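Local structure of organic hydroperoxide resistance protein (Elizabethkingia anophelis NUHP1, 6D9N) at residues A108-V113 / D120-A125; D67-L72 / H126-Y131; G25-D30 / F36-P41. The protein probably reduces organic hydroperoxides through a pair of redox-active cysteines, as in other members of the OsmC/Ohr family, and so protects the bacterium from oxidative damage. One frame throughout, in Å; residues are numbered along the deposited sequence.

Contact 1. Residues A108-V113 / D120-A125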
ATOM      1  N   ALA B 108      16.059  -5.001  -5.681  1.00  9.29           N
ATOM      2  CA  ALA B 108      16.324  -6.128  -4.793  1.00  9.45           C
ATOM      3  C   ALA B 108      17.810  -6.436  -4.816  1.00  9.48           C
ATOM      4  O   ALA B 108      18.440  -6.388  -5.880  1.00 11.01           O
ATOM      5  CB  ALA B 108      15.557  -7.392  -5.215  1.00 10.81           C
ATOM      6  N   ASN B 109      18.336  -6.807  -3.653  1.00  9.36           N
ATOM      7  CA  ASN B 109      19.691  -7.333  -3.566  1.00  9.14           C
ATOM      8  C   ASN B 109      19.657  -8.746  -3.010  1.00  8.90           C
ATOM      9  O   ASN B 109      19.052  -8.992  -1.960  1.00  9.20           O
ATOM     10  CB  ASN B 109      20.597  -6.469  -2.697  1.00 10.12           C
ATOM     11  CG  ASN B 109      22.028  -6.947  -2.758  1.00 10.26           C
ATOM     12  OD1 ASN B 109      22.702  -6.765  -3.762  1.00 11.00           O
ATOM     13  ND2 ASN B 109      22.491  -7.597  -1.711  1.00 10.89           N
ATOM     14  N   ILE B 110      20.350  -9.653  -3.689  1.00  8.93           N
ATOM     15  CA  ILE B 110      20.370 -11.073  -3.308  1.00  9.30           C
ATOM     16  C   ILE B 110      21.826 -11.500  -3.211  1.00  9.22           C
ATOM     17  O   ILE B 110      22.458 -11.801  -4.245  1.00 10.23           O
ATOM     18  CB  ILE B 110      19.611 -11.946  -4.326  1.00  9.20           C
ATOM     19  CG1 ILE B 110      18.210 -11.395  -4.606  1.00  9.67           C
ATOM     20  CG2 ILE B 110      19.550 -13.399  -3.817  1.00  9.89           C
ATOM     21  CD1 ILE B 110      17.498 -12.076  -5.790  1.00 10.78           C
ATOM     22  N   PRO B 111      22.414 -11.534  -2.012  1.00  9.25           N
ATOM     23  CA  PRO B 111      23.825 -11.929  -1.911  1.00 10.07           C
ATOM     24  C   PRO B 111      24.000 -13.397  -2.241  1.00 10.51           C
ATOM     25  O   PRO B 111      23.138 -14.232  -1.949  1.00 10.90           O
ATOM     26  CB  PRO B 111      24.148 -11.714  -0.426  1.00 11.14           C
ATOM     27  CG  PRO B 111      23.059 -10.804   0.087  1.00 10.53           C
ATOM     28  CD  PRO B 111      21.832 -11.159  -0.701  1.00  9.99           C
ATOM     29  N   GLY B 112      25.152 -13.725  -2.836  1.00 11.20           N
ATOM     30  CA  GLY B 112      25.602 -15.101  -2.963  1.00 12.52           C
ATOM     31  C   GLY B 112      25.076 -15.863  -4.149  1.00 13.07           C
ATOM     32  O   GLY B 112      25.322 -17.078  -4.229  1.00 15.31           O
ATOM     33  N   VAL B 113      24.403 -15.212  -5.085  1.00 11.84           N
ATOM     34  CA  VAL B 113      23.912 -15.877  -6.280  1.00 11.45           C
ATOM     35  C   VAL B 113      24.522 -15.211  -7.504  1.00 10.76           C
ATOM     36  O   VAL B 113      25.066 -14.104  -7.432  1.00 12.35           O
ATOM     37  CB  VAL B 113      22.373 -15.851  -6.362  1.00 11.87           C
ATOM     38  CG1 VAL B 113      21.762 -16.460  -5.126  1.00 13.09           C
ATOM     39  CG2 VAL B 113      21.837 -14.404  -6.551  1.00 11.99           C
ATOM     40  N   ASP B 120      16.265 -14.512 -12.476  1.00 11.61           N
ATOM     41  CA  ASP B 120      15.169 -15.481 -12.438  1.00 12.61           C
ATOM     42  C   ASP B 120      14.345 -15.324 -11.161  1.00 11.14           C
ATOM     43  O   ASP B 120      13.110 -15.408 -11.192  1.00 12.14           O
ATOM     44  CB  ASP B 120      15.734 -16.908 -12.533  1.00 15.56           C
ATOM     45  CG  ASP B 120      16.361 -17.229 -13.896  1.00 19.41           C
ATOM     46  OD1 ASP B 120      16.123 -16.501 -14.890  1.00 21.25           O
ATOM     47  OD2 ASP B 120      17.082 -18.239 -13.962  1.00 21.12           O
ATOM     48  N   LEU B 121      15.013 -15.120 -10.033  1.00 10.94           N
ATOM     49  CA  LEU B 121      14.315 -15.006  -8.762  1.00 10.19           C
ATOM     50  C   LEU B 121      13.411 -13.781  -8.740  1.00 10.40           C
ATOM     51  O   LEU B 121      12.246 -13.877  -8.316  1.00 10.87           O
ATOM     52  CB  LEU B 121      15.316 -14.969  -7.601  1.00 10.14           C
ATOM     53  CG  LEU B 121      16.066 -16.291  -7.379  1.00 11.27           C
ATOM     54  CD1 LEU B 121      17.259 -16.012  -6.442  1.00 12.13           C
ATOM     55  CD2 LEU B 121      15.130 -17.358  -6.811  1.00 12.10           C
ATOM     56  N   ILE B 122      13.904 -12.618  -9.210  1.00 10.06           N
ATOM     57  CA  ILE B 122      13.054 -11.437  -9.118  1.00 10.62           C
ATOM     58  C   ILE B 122      11.930 -11.487 -10.132  1.00 10.76           C
ATOM     59  O   ILE B 122      10.866 -10.927  -9.882  1.00 11.34           O
ATOM     60  CB  ILE B 122      13.832 -10.097  -9.199  1.00 11.85           C
ATOM     61  CG1 ILE B 122      14.598  -9.910 -10.534  1.00 12.26           C
ATOM     62  CG2 ILE B 122      14.667  -9.873  -7.938  1.00 13.01           C
ATOM     63  CD1 ILE B 122      14.618  -8.462 -11.005  1.00 13.28           C
ATOM     64  N   GLU B 123      12.146 -12.104 -11.297  1.00 11.58           N
ATOM     65  CA  GLU B 123      11.060 -12.278 -12.250  1.00 13.06           C
ATOM     66  C   GLU B 123       9.911 -13.062 -11.609  1.00 12.02           C
ATOM     67  O   GLU B 123       8.739 -12.676 -11.737  1.00 12.27           O
ATOM     68  CB  GLU B 123      11.618 -12.970 -13.506  1.00 16.44           C
ATOM     69  CG  GLU B 123      10.554 -13.386 -14.521  1.00 20.76           C
ATOM     70  CD  GLU B 123      11.137 -14.038 -15.777  1.00 25.37           C
ATOM     71  OE1 GLU B 123      10.603 -13.766 -16.871  1.00 27.66           O
ATOM     72  OE2 GLU B 123      12.121 -14.808 -15.683  1.00 27.00           O
ATOM     73  N   LYS B 124      10.223 -14.164 -10.904  1.00 10.95           N
ATOM     74  CA  LYS B 124       9.166 -14.923 -10.237  1.00 11.71           C
ATOM     75  C   LYS B 124       8.549 -14.114  -9.104  1.00 10.59           C
ATOM     76  O   LYS B 124       7.323 -14.126  -8.942  1.00 11.30           O
ATOM     77  CB  LYS B 124       9.705 -16.278  -9.729  1.00 15.09           C
ATOM     78  CG  LYS B 124       9.931 -17.278 -10.848  1.00 18.93           C
ATOM     79  CD  LYS B 124      10.550 -18.568 -10.359  1.00 22.30           C
ATOM     80  CE  LYS B 124      10.819 -19.527 -11.531  1.00 25.63           C
ATOM     81  NZ  LYS B 124      11.762 -20.649 -11.219  1.00 28.21           N
ATOM     82  N   ALA B 125       9.378 -13.454  -8.289  1.00 10.01           N
ATOM     83  CA  ALA B 125       8.847 -12.672  -7.179  1.00  9.53           C
ATOM     84  C   ALA B 125       7.871 -11.610  -7.658  1.00  9.10           C
ATOM     85  O   ALA B 125       6.874 -11.333  -6.991  1.00  9.73           O
ATOM     86  CB  ALA B 125       9.998 -12.032  -6.427  1.00 10.05           C
TER
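Ala108, near the end of strand 100-109, and Ile110, just past it, pack against Leu121 and Ile122 of helix 115-128, and every atom that meets across the interface is carbon. The tight part is small. Ala108 CB touches Ile122 CG2 at 3.8 Å, and Ile110 CD1 comes up beside the same methyl at 4.2 Å, so that CG2 is shared between the two residues. Ile110 CD1 also rests on Leu121, 4.0 Å from Leu121 CD1 and 4.1 Å from Leu121 CB; the two side chains meet at a slant. The reach of Ile110 comes from an extended chain: chi2 of 170° carries CD1 straight out toward the helix. In Ile122 a chi1 of 61° turns the longer branch, CG1, aside and leaves CG2 to face the strand.

The contact thins along the turn after Ile110, a type II turn that ends at Val113. The Val113 side chain comes no closer than 4.7 Å to the helical segment, and the turn carries Gly112 out to the solvent. On the helix, Asp120, Glu123 and Lys124 lie on the exposed side, while Leu121 and Ile122 look inward. Leu70 and Val73 of helix 54-77 extend the apolar layer next to Ile110 and Leu121, and Leu143 and Val145 of strand 141-146 do so beside Ile122.

Polar groups of the strand are engaged elsewhere: Asn109 OD1 accepts from Ser146 OG and Asn148 N, and Ala108 and Ile110 make backbone bonds to strand 141-146. The contact itself is buried and purely apolar, so van der Waals packing and burial from water, with no directional bond, join the strand end to the helix.

Contact 2. Residues D67-L72 / H126-Y131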
ATOM      1  N   ASP B  67       9.920  -8.316  -0.814  1.00  7.31           N
ATOM      2  CA  ASP B  67      10.897  -9.130  -0.102  1.00  8.07           C
ATOM      3  C   ASP B  67      10.287 -10.433   0.393  1.00  7.78           C
ATOM      4  O   ASP B  67      10.938 -11.493   0.310  1.00  8.04           O
ATOM      5  CB  ASP B  67      11.495  -8.362   1.081  1.00  9.27           C
ATOM      6  CG  ASP B  67      12.774  -9.033   1.571  1.00  9.88           C
ATOM      7  OD1 ASP B  67      13.709  -9.161   0.753  1.00 10.74           O
ATOM      8  OD2 ASP B  67      12.824  -9.479   2.739  1.00 11.82           O
ATOM      9  N   SER B  68       9.036 -10.407   0.862  1.00  8.01           N
ATOM     10  CA  SER B  68       8.380 -11.638   1.300  1.00  9.23           C
ATOM     11  C   SER B  68       8.204 -12.609   0.133  1.00  8.26           C
ATOM     12  O   SER B  68       8.520 -13.806   0.244  1.00  8.71           O
ATOM     13  CB  SER B  68       7.025 -11.288   1.909  1.00 10.47           C
ATOM     14  OG  SER B  68       6.378 -12.475   2.314  1.00 11.19           O
ATOM     15  N   ALA B  69       7.748 -12.107  -1.014  1.00  8.12           N
ATOM     16  CA  ALA B  69       7.561 -12.948  -2.195  1.00  8.58           C
ATOM     17  C   ALA B  69       8.894 -13.504  -2.668  1.00  8.28           C
ATOM     18  O   ALA B  69       9.002 -14.687  -3.007  1.00  8.60           O
ATOM     19  CB  ALA B  69       6.907 -12.118  -3.306  1.00  8.60           C
ATOM     20  N   LEU B  70       9.944 -12.672  -2.669  1.00  8.09           N
ATOM     21  CA  LEU B  70      11.278 -13.108  -3.067  1.00  8.35           C
ATOM     22  C   LEU B  70      11.768 -14.242  -2.174  1.00  7.74           C
ATOM     23  O   LEU B  70      12.336 -15.225  -2.660  1.00  8.37           O
ATOM     24  CB  LEU B  70      12.182 -11.882  -3.012  1.00  8.14           C
ATOM     25  CG  LEU B  70      13.639 -12.143  -3.395  1.00  9.48           C
ATOM     26  CD1 LEU B  70      13.753 -12.694  -4.805  1.00 11.19           C
ATOM     27  CD2 LEU B  70      14.389 -10.833  -3.252  1.00 10.21           C
ATOM     28  N   ASN B  71      11.560 -14.125  -0.860  1.00  8.86           N
ATOM     29  CA  ASN B  71      11.997 -15.187   0.040  1.00  9.56           C
ATOM     30  C   ASN B  71      11.179 -16.448  -0.145  1.00  9.31           C
ATOM     31  O   ASN B  71      11.736 -17.557  -0.050  1.00 10.16           O
ATOM     32  CB  ASN B  71      12.052 -14.668   1.469  1.00 10.32           C
ATOM     33  CG  ASN B  71      13.315 -13.900   1.711  1.00 11.53           C
ATOM     34  OD1 ASN B  71      14.295 -14.454   2.203  1.00 13.76           O
ATOM     35  ND2 ASN B  71      13.369 -12.674   1.244  1.00 12.04           N
ATOM     36  N   LEU B  72       9.887 -16.333  -0.459  1.00  9.07           N
ATOM     37  CA  LEU B  72       9.116 -17.540  -0.751  1.00 10.07           C
ATOM     38  C   LEU B  72       9.662 -18.251  -1.985  1.00  9.48           C
ATOM     39  O   LEU B  72       9.783 -19.491  -2.018  1.00 10.72           O
ATOM     40  CB  LEU B  72       7.648 -17.157  -0.919  1.00 12.19           C
ATOM     41  CG  LEU B  72       6.721 -18.341  -1.151  1.00 14.53           C
ATOM     42  CD1 LEU B  72       6.820 -19.427  -0.038  1.00 17.14           C
ATOM     43  CD2 LEU B  72       5.289 -17.791  -1.277  1.00 15.52           C
ATOM     44  N   HIS B 126       8.148 -11.011  -8.827  1.00  9.22           N
ATOM     45  CA  HIS B 126       7.300  -9.963  -9.371  1.00  9.74           C
ATOM     46  C   HIS B 126       5.944 -10.478  -9.829  1.00 10.98           C
ATOM     47  O   HIS B 126       5.001  -9.686  -9.934  1.00 11.89           O
ATOM     48  CB  HIS B 126       8.092  -9.243 -10.474  1.00 10.03           C
ATOM     49  CG  HIS B 126       7.594  -7.892 -10.907  1.00 10.55           C
ATOM     50  ND1 HIS B 126       7.088  -6.927 -10.055  1.00 10.52           N
ATOM     51  CD2 HIS B 126       7.682  -7.316 -12.138  1.00 11.82           C
ATOM     52  CE1 HIS B 126       6.855  -5.833 -10.763  1.00 11.52           C
ATOM     53  NE2 HIS B 126       7.197  -6.042 -12.025  1.00 12.33           N
ATOM     54  N   GLN B 127       5.801 -11.789 -10.058  1.00 11.27           N
ATOM     55  CA  GLN B 127       4.515 -12.390 -10.321  1.00 12.34           C
ATOM     56  C   GLN B 127       3.823 -12.851  -9.047  1.00 11.50           C
ATOM     57  O   GLN B 127       2.600 -13.011  -9.058  1.00 12.22           O
ATOM     58  CB  GLN B 127       4.670 -13.560 -11.304  1.00 15.17           C
ATOM     59  CG  GLN B 127       5.193 -13.117 -12.681  1.00 16.92           C
ATOM     60  CD  GLN B 127       4.271 -12.067 -13.402  1.00 18.91           C
ATOM     61  OE1 GLN B 127       3.008 -12.198 -13.455  1.00 21.40           O
ATOM     62  NE2 GLN B 127       4.897 -10.999 -13.910  1.00 18.25           N
ATOM     63  N   VAL B 128       4.561 -13.077  -7.960  1.00 11.45           N
ATOM     64  CA  VAL B 128       3.970 -13.566  -6.716  1.00 11.25           C
ATOM     65  C   VAL B 128       3.402 -12.422  -5.887  1.00 10.45           C
ATOM     66  O   VAL B 128       2.293 -12.531  -5.363  1.00 11.03           O
ATOM     67  CB  VAL B 128       5.043 -14.359  -5.933  1.00 10.98           C
ATOM     68  CG1 VAL B 128       4.587 -14.671  -4.501  1.00 12.16           C
ATOM     69  CG2 VAL B 128       5.391 -15.635  -6.675  1.00 12.27           C
ATOM     70  N   CYS B 129       4.161 -11.334  -5.771  0.70 10.19           N
ATOM     71  CA  CYS B 129       3.836 -10.171  -4.941  0.70 10.17           C
ATOM     72  C   CYS B 129       2.476  -9.557  -5.296  0.70  8.87           C
ATOM     73  O   CYS B 129       2.305  -9.045  -6.421  0.70  8.58           O
ATOM     74  CB  CYS B 129       4.954  -9.151  -5.168  0.70 12.19           C
ATOM     75  SG  CYS B 129       4.756  -7.550  -4.420  0.70 11.54           S
ATOM     76  N   PRO B 130       1.529  -9.496  -4.361  1.00  7.98           N
ATOM     77  CA  PRO B 130       0.250  -8.848  -4.704  1.00  7.91           C
ATOM     78  C   PRO B 130       0.348  -7.390  -5.089  1.00  6.95           C
ATOM     79  O   PRO B 130      -0.485  -6.948  -5.891  1.00  7.89           O
ATOM     80  CB  PRO B 130      -0.603  -9.037  -3.439  1.00  9.48           C
ATOM     81  CG  PRO B 130      -0.113 -10.338  -2.925  1.00 10.07           C
ATOM     82  CD  PRO B 130       1.395 -10.345  -3.187  1.00  9.33           C
ATOM     83  N   TYR B 131       1.311  -6.634  -4.570  1.00  7.50           N
ATOM     84  CA  TYR B 131       1.388  -5.228  -4.957  1.00  7.13           C
ATOM     85  C   TYR B 131       1.780  -5.103  -6.416  1.00  7.51           C
ATOM     86  O   TYR B 131       1.294  -4.195  -7.121  1.00  8.20           O
ATOM     87  CB  TYR B 131       2.410  -4.473  -4.134  1.00  8.05           C
ATOM     88  CG  TYR B 131       2.014  -4.018  -2.729  1.00  7.13           C
ATOM     89  CD1 TYR B 131       2.206  -2.705  -2.347  1.00  7.59           C
ATOM     90  CD2 TYR B 131       1.508  -4.903  -1.783  1.00  8.11           C
ATOM     91  CE1 TYR B 131       1.900  -2.258  -1.047  1.00  7.79           C
ATOM     92  CE2 TYR B 131       1.202  -4.502  -0.492  1.00  7.76           C
ATOM     93  CZ  TYR B 131       1.431  -3.177  -0.113  1.00  7.59           C
ATOM     94  OH  TYR B 131       1.172  -2.745   1.177  1.00  8.45           O
TER
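Ala69 of helix 54-77 lies against the break between helices 115-128 and 130-135, its CA 5.4 Å from that of Cys129. Cys129 leaves helical geometry with a psi of 120° and at once takes the N-cap position of the following helix, so the chain kinks where it passes Ala69. No hydrogen bond crosses between the segments.

The small Ala69 side chain makes this closeness possible. Its CB meets Val128 CG1 at 3.7 Å and Cys129 N at 3.8 Å; in one of the two modelled conformers of Cys129, Cys129 CB lies 4.0 Å from Ala69 CB. Val128 presents CG1 because that methyl stands anti to its own backbone N (chi1 169°). Away from this meeting point, Asn71 ND2 donates to Asp67 O within the helix at 2.9 Å.

Phe100 of the second subunit packs on Val128 and Pro130, and the backbone of Val128 is hydrogen-bonded to that subunit as well, so the break in the helix is also part of the dimer interface. A disulfide joins Cys129 SG to Cys65 SG, one helical turn before Ala69. Packing on Ala69 and the covalent link together probably keep Cys129 close to helix 54-77, consistent with the oxidised state of the paired cysteines characteristic of Ohr proteins.

Contact 3. Residues G25-D30 / F36-P41; sequences GHVKSD and FEVRYP
Strands 25-29 and 35-38 form a beta hairpin, the second and third strands of a three-stranded antiparallel sheet. Val27 and Phe36 are a hydrogen-bonded pair: Val27 N donates to Phe36 O at 3.0 Å, and Phe36 N to Val27 O at 3.0 Å. Val38 N reaches Gly25 O at 2.9 Å.

On one face of the hairpin, the non-hydrogen-bonded pair His26 and Glu37 is joined by its side chains. His26 ND1 donates to the syn side of Glu37 OE2 at 2.6 Å, with the acceptor in the ring plane and the ring and carboxylate 38° apart. Arg39 grips the other oxygen, Glu37 OE1, end-on through NH1 and NH2 in a salt bridge, and His26 NE2 bonds Glu35 OE1. This probably holds the ring's rotation, and two carboxylate partners may favour the protonated imidazole.

The other face is apolar. Phe36 CG sits between backbone N and carbonyl carbon (chi1 48°), laying the ring beside Val27; in one of the two modelled conformers of Val27, CG1 is 3.5 Å from Phe36 CE1. Ser63 of the second subunit packs on Val27, so the antiparallel hairpin turns its apolar face to the dimer partner.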
ATOM      1  N   GLY B  25      -4.421  13.610   9.877  1.00 10.47           N
ATOM      2  CA  GLY B  25      -5.050  12.305   9.917  1.00 10.45           C
ATOM      3  C   GLY B  25      -4.478  11.334  10.931  1.00  9.79           C
ATOM      4  O   GLY B  25      -3.388  11.484  11.473  1.00  9.92           O
ATOM      5  N   HIS B  26      -5.249  10.272  11.119  1.00 10.00           N
ATOM      6  CA  HIS B  26      -4.899   9.189  12.015  1.00 10.00           C
ATOM      7  C   HIS B  26      -5.300   7.891  11.336  1.00  9.19           C
ATOM      8  O   HIS B  26      -6.357   7.830  10.704  1.00 10.14           O
ATOM      9  CB  HIS B  26      -5.714   9.355  13.308  1.00 11.57           C
ATOM     10  CG  HIS B  26      -5.358   8.389  14.379  1.00 11.73           C
ATOM     11  ND1 HIS B  26      -4.243   8.543  15.166  1.00 12.17           N
ATOM     12  CD2 HIS B  26      -5.952   7.234  14.779  1.00 12.27           C
ATOM     13  CE1 HIS B  26      -4.166   7.530  16.021  1.00 13.00           C
ATOM     14  NE2 HIS B  26      -5.206   6.737  15.821  1.00 13.08           N
ATOM     15  N   VAL B  27      -4.468   6.853  11.456  1.00  9.04           N
ATOM     16  CA  VAL B  27      -4.816   5.550  10.904  0.61  9.07           C
ATOM     17  C   VAL B  27      -4.554   4.476  11.953  1.00  9.05           C
ATOM     18  O   VAL B  27      -3.597   4.557  12.738  1.00 10.73           O
ATOM     19  CB  VAL B  27      -4.139   5.295   9.524  0.61 10.72           C
ATOM     20  CG1 VAL B  27      -2.622   5.174   9.628  0.61 11.57           C
ATOM     21  CG2 VAL B  27      -4.778   4.124   8.783  0.61 10.42           C
ATOM     22  N   LYS B  28      -5.446   3.489  11.986  1.00  9.67           N
ATOM     23  CA  LYS B  28      -5.359   2.411  12.984  1.00 11.49           C
ATOM     24  C   LYS B  28      -5.793   1.108  12.340  1.00 10.75           C
ATOM     25  O   LYS B  28      -6.884   1.055  11.757  1.00 12.28           O
ATOM     26  CB  LYS B  28      -6.308   2.697  14.162  1.00 13.68           C
ATOM     27  CG  LYS B  28      -6.215   1.751  15.343  1.00 16.01           C
ATOM     28  CD  LYS B  28      -7.244   2.072  16.431  1.00 18.93           C
ATOM     29  CE  LYS B  28      -7.139   1.137  17.613  1.00 21.92           C
ATOM     30  NZ  LYS B  28      -8.100   1.506  18.697  1.00 24.30           N
ATOM     31  N   SER B  29      -4.962   0.056  12.410  1.00 10.41           N
ATOM     32  CA  SER B  29      -5.448  -1.258  11.972  1.00  9.37           C
ATOM     33  C   SER B  29      -6.539  -1.754  12.932  1.00 10.80           C
ATOM     34  O   SER B  29      -6.627  -1.326  14.092  1.00 11.71           O
ATOM     35  CB  SER B  29      -4.294  -2.268  11.889  1.00  9.83           C
ATOM     36  OG  SER B  29      -3.763  -2.517  13.158  1.00 10.05           O
ATOM     37  N   ASP B  30      -7.350  -2.710  12.450  1.00 12.51           N
ATOM     38  CA  ASP B  30      -8.502  -3.198  13.221  0.56 14.60           C
ATOM     39  C   ASP B  30      -8.089  -3.775  14.561  1.00 15.31           C
ATOM     40  O   ASP B  30      -8.881  -3.767  15.509  1.00 18.50           O
ATOM     41  CB  ASP B  30      -9.198  -4.335  12.468  0.56 17.02           C
ATOM     42  CG  ASP B  30     -10.135  -3.853  11.398  0.56 18.61           C
ATOM     43  OD1 ASP B  30     -10.287  -2.640  11.217  0.56 18.10           O
ATOM     44  OD2 ASP B  30     -10.735  -4.712  10.721  0.56 20.62           O
ATOM     45  N   PHE B  36      -0.984   5.281  14.062  1.00 11.93           N
ATOM     46  CA  PHE B  36      -0.103   6.440  14.057  1.00 12.14           C
ATOM     47  C   PHE B  36      -0.758   7.596  13.330  1.00 10.59           C
ATOM     48  O   PHE B  36      -1.816   7.462  12.687  1.00 10.51           O
ATOM     49  CB  PHE B  36       1.297   6.121  13.483  1.00 14.98           C
ATOM     50  CG  PHE B  36       1.276   5.369  12.179  1.00 17.06           C
ATOM     51  CD1 PHE B  36       0.852   5.975  11.005  1.00 17.07           C
ATOM     52  CD2 PHE B  36       1.762   4.081  12.136  1.00 19.13           C
ATOM     53  CE1 PHE B  36       0.862   5.290   9.812  1.00 19.01           C
ATOM     54  CE2 PHE B  36       1.786   3.393  10.960  1.00 20.72           C
ATOM     55  CZ  PHE B  36       1.333   3.998   9.799  1.00 20.65           C
ATOM     56  N   GLU B  37      -0.100   8.735  13.424  1.00 10.47           N
ATOM     57  CA  GLU B  37      -0.529   9.946  12.743  1.00 10.20           C
ATOM     58  C   GLU B  37      -0.040   9.932  11.305  1.00  9.79           C
ATOM     59  O   GLU B  37       1.037   9.412  10.994  1.00 10.75           O
ATOM     60  CB  GLU B  37       0.073  11.171  13.442  1.00 11.85           C
ATOM     61  CG  GLU B  37      -0.431  11.378  14.859  1.00 13.32           C
ATOM     62  CD  GLU B  37      -1.944  11.447  14.949  1.00 13.00           C
ATOM     63  OE1 GLU B  37      -2.558  12.432  14.453  1.00 13.14           O
ATOM     64  OE2 GLU B  37      -2.521  10.506  15.518  1.00 14.91           O
ATOM     65  N   VAL B  38      -0.833  10.530  10.416  1.00  9.01           N
ATOM     66  CA  VAL B  38      -0.382  10.826   9.055  1.00  9.84           C
ATOM     67  C   VAL B  38      -0.596  12.314   8.796  1.00  9.20           C
ATOM     68  O   VAL B  38      -1.546  12.942   9.294  1.00  9.76           O
ATOM     69  CB  VAL B  38      -1.098   9.965   7.987  1.00 11.20           C
ATOM     70  CG1 VAL B  38      -0.643   8.513   8.066  1.00 11.87           C
ATOM     71  CG2 VAL B  38      -2.600  10.110   8.064  1.00 12.10           C
ATOM     72  N   ARG B  39       0.310  12.893   8.018  1.00 10.13           N
ATOM     73  CA  ARG B  39       0.260  14.328   7.711  1.00  9.96           C
ATOM     74  C   ARG B  39       0.782  14.520   6.292  1.00 10.26           C
ATOM     75  O   ARG B  39       1.560  13.701   5.781  1.00 10.56           O
ATOM     76  CB  ARG B  39       1.161  15.136   8.638  1.00 10.53           C
ATOM     77  CG  ARG B  39       0.792  15.129  10.123  1.00 10.85           C
ATOM     78  CD  ARG B  39      -0.542  15.877  10.398  1.00 10.92           C
ATOM     79  NE  ARG B  39      -0.820  15.932  11.827  1.00 10.79           N
ATOM     80  CZ  ARG B  39      -1.425  14.993  12.543  1.00 10.73           C
ATOM     81  NH1 ARG B  39      -1.870  13.859  11.974  1.00 10.81           N
ATOM     82  NH2 ARG B  39      -1.602  15.180  13.851  1.00 11.41           N
ATOM     83  N   TYR B  40       0.390  15.604   5.655  1.00 10.68           N
ATOM     84  CA  TYR B  40       1.020  15.955   4.387  1.00 12.03           C
ATOM     85  C   TYR B  40       2.484  16.305   4.618  1.00 11.63           C
ATOM     86  O   TYR B  40       2.800  17.047   5.558  1.00 12.72           O
ATOM     87  CB  TYR B  40       0.277  17.125   3.711  1.00 13.06           C
ATOM     88  CG  TYR B  40      -1.137  16.742   3.227  1.00 14.65           C
ATOM     89  CD1 TYR B  40      -1.323  15.719   2.297  1.00 15.64           C
ATOM     90  CD2 TYR B  40      -2.273  17.353   3.728  1.00 16.26           C
ATOM     91  CE1 TYR B  40      -2.613  15.345   1.860  1.00 17.05           C
ATOM     92  CE2 TYR B  40      -3.551  17.006   3.305  1.00 17.61           C
ATOM     93  CZ  TYR B  40      -3.711  15.991   2.379  1.00 18.11           C
ATOM     94  OH  TYR B  40      -4.982  15.629   1.965  1.00 19.69           O
ATOM     95  N   PRO B  41       3.397  15.778   3.804  1.00 11.24           N
ATOM     96  CA  PRO B  41       4.815  16.093   3.963  1.00 12.08           C
ATOM     97  C   PRO B  41       5.088  17.496   3.438  1.00 12.62           C
ATOM     98  O   PRO B  41       4.281  18.088   2.730  1.00 12.31           O
ATOM     99  CB  PRO B  41       5.496  15.035   3.093  1.00 11.98           C
ATOM    100  CG  PRO B  41       4.511  14.803   1.996  1.00 11.71           C
ATOM    101  CD  PRO B  41       3.177  14.811   2.704  1.00 11.49           C
TER

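How the contacts relate
Contacts 1 and 2 share helix 115-128 and lie 11 Å apart between centres, with contact 1 nested in the chain loop that contact 2 closes. Leu70 joins them: its CD1 lies 3.9 Å from Ile110 CD1, and its CA is 3.8 Å from Ala125 CB. The helix packed on the sheet in contact 1 leads on to Cys129 of the Cys65-Cys129 disulfide at contact 2. Contact 3 lies on the other side of the chain's centre, its nearest atoms about 23 Å from contact 1 and about 11 Å from contact 2. The dimer brings it nearer to contact 2, since Tyr40 OH hydrogen-bonds Ser68 OG of the second subunit.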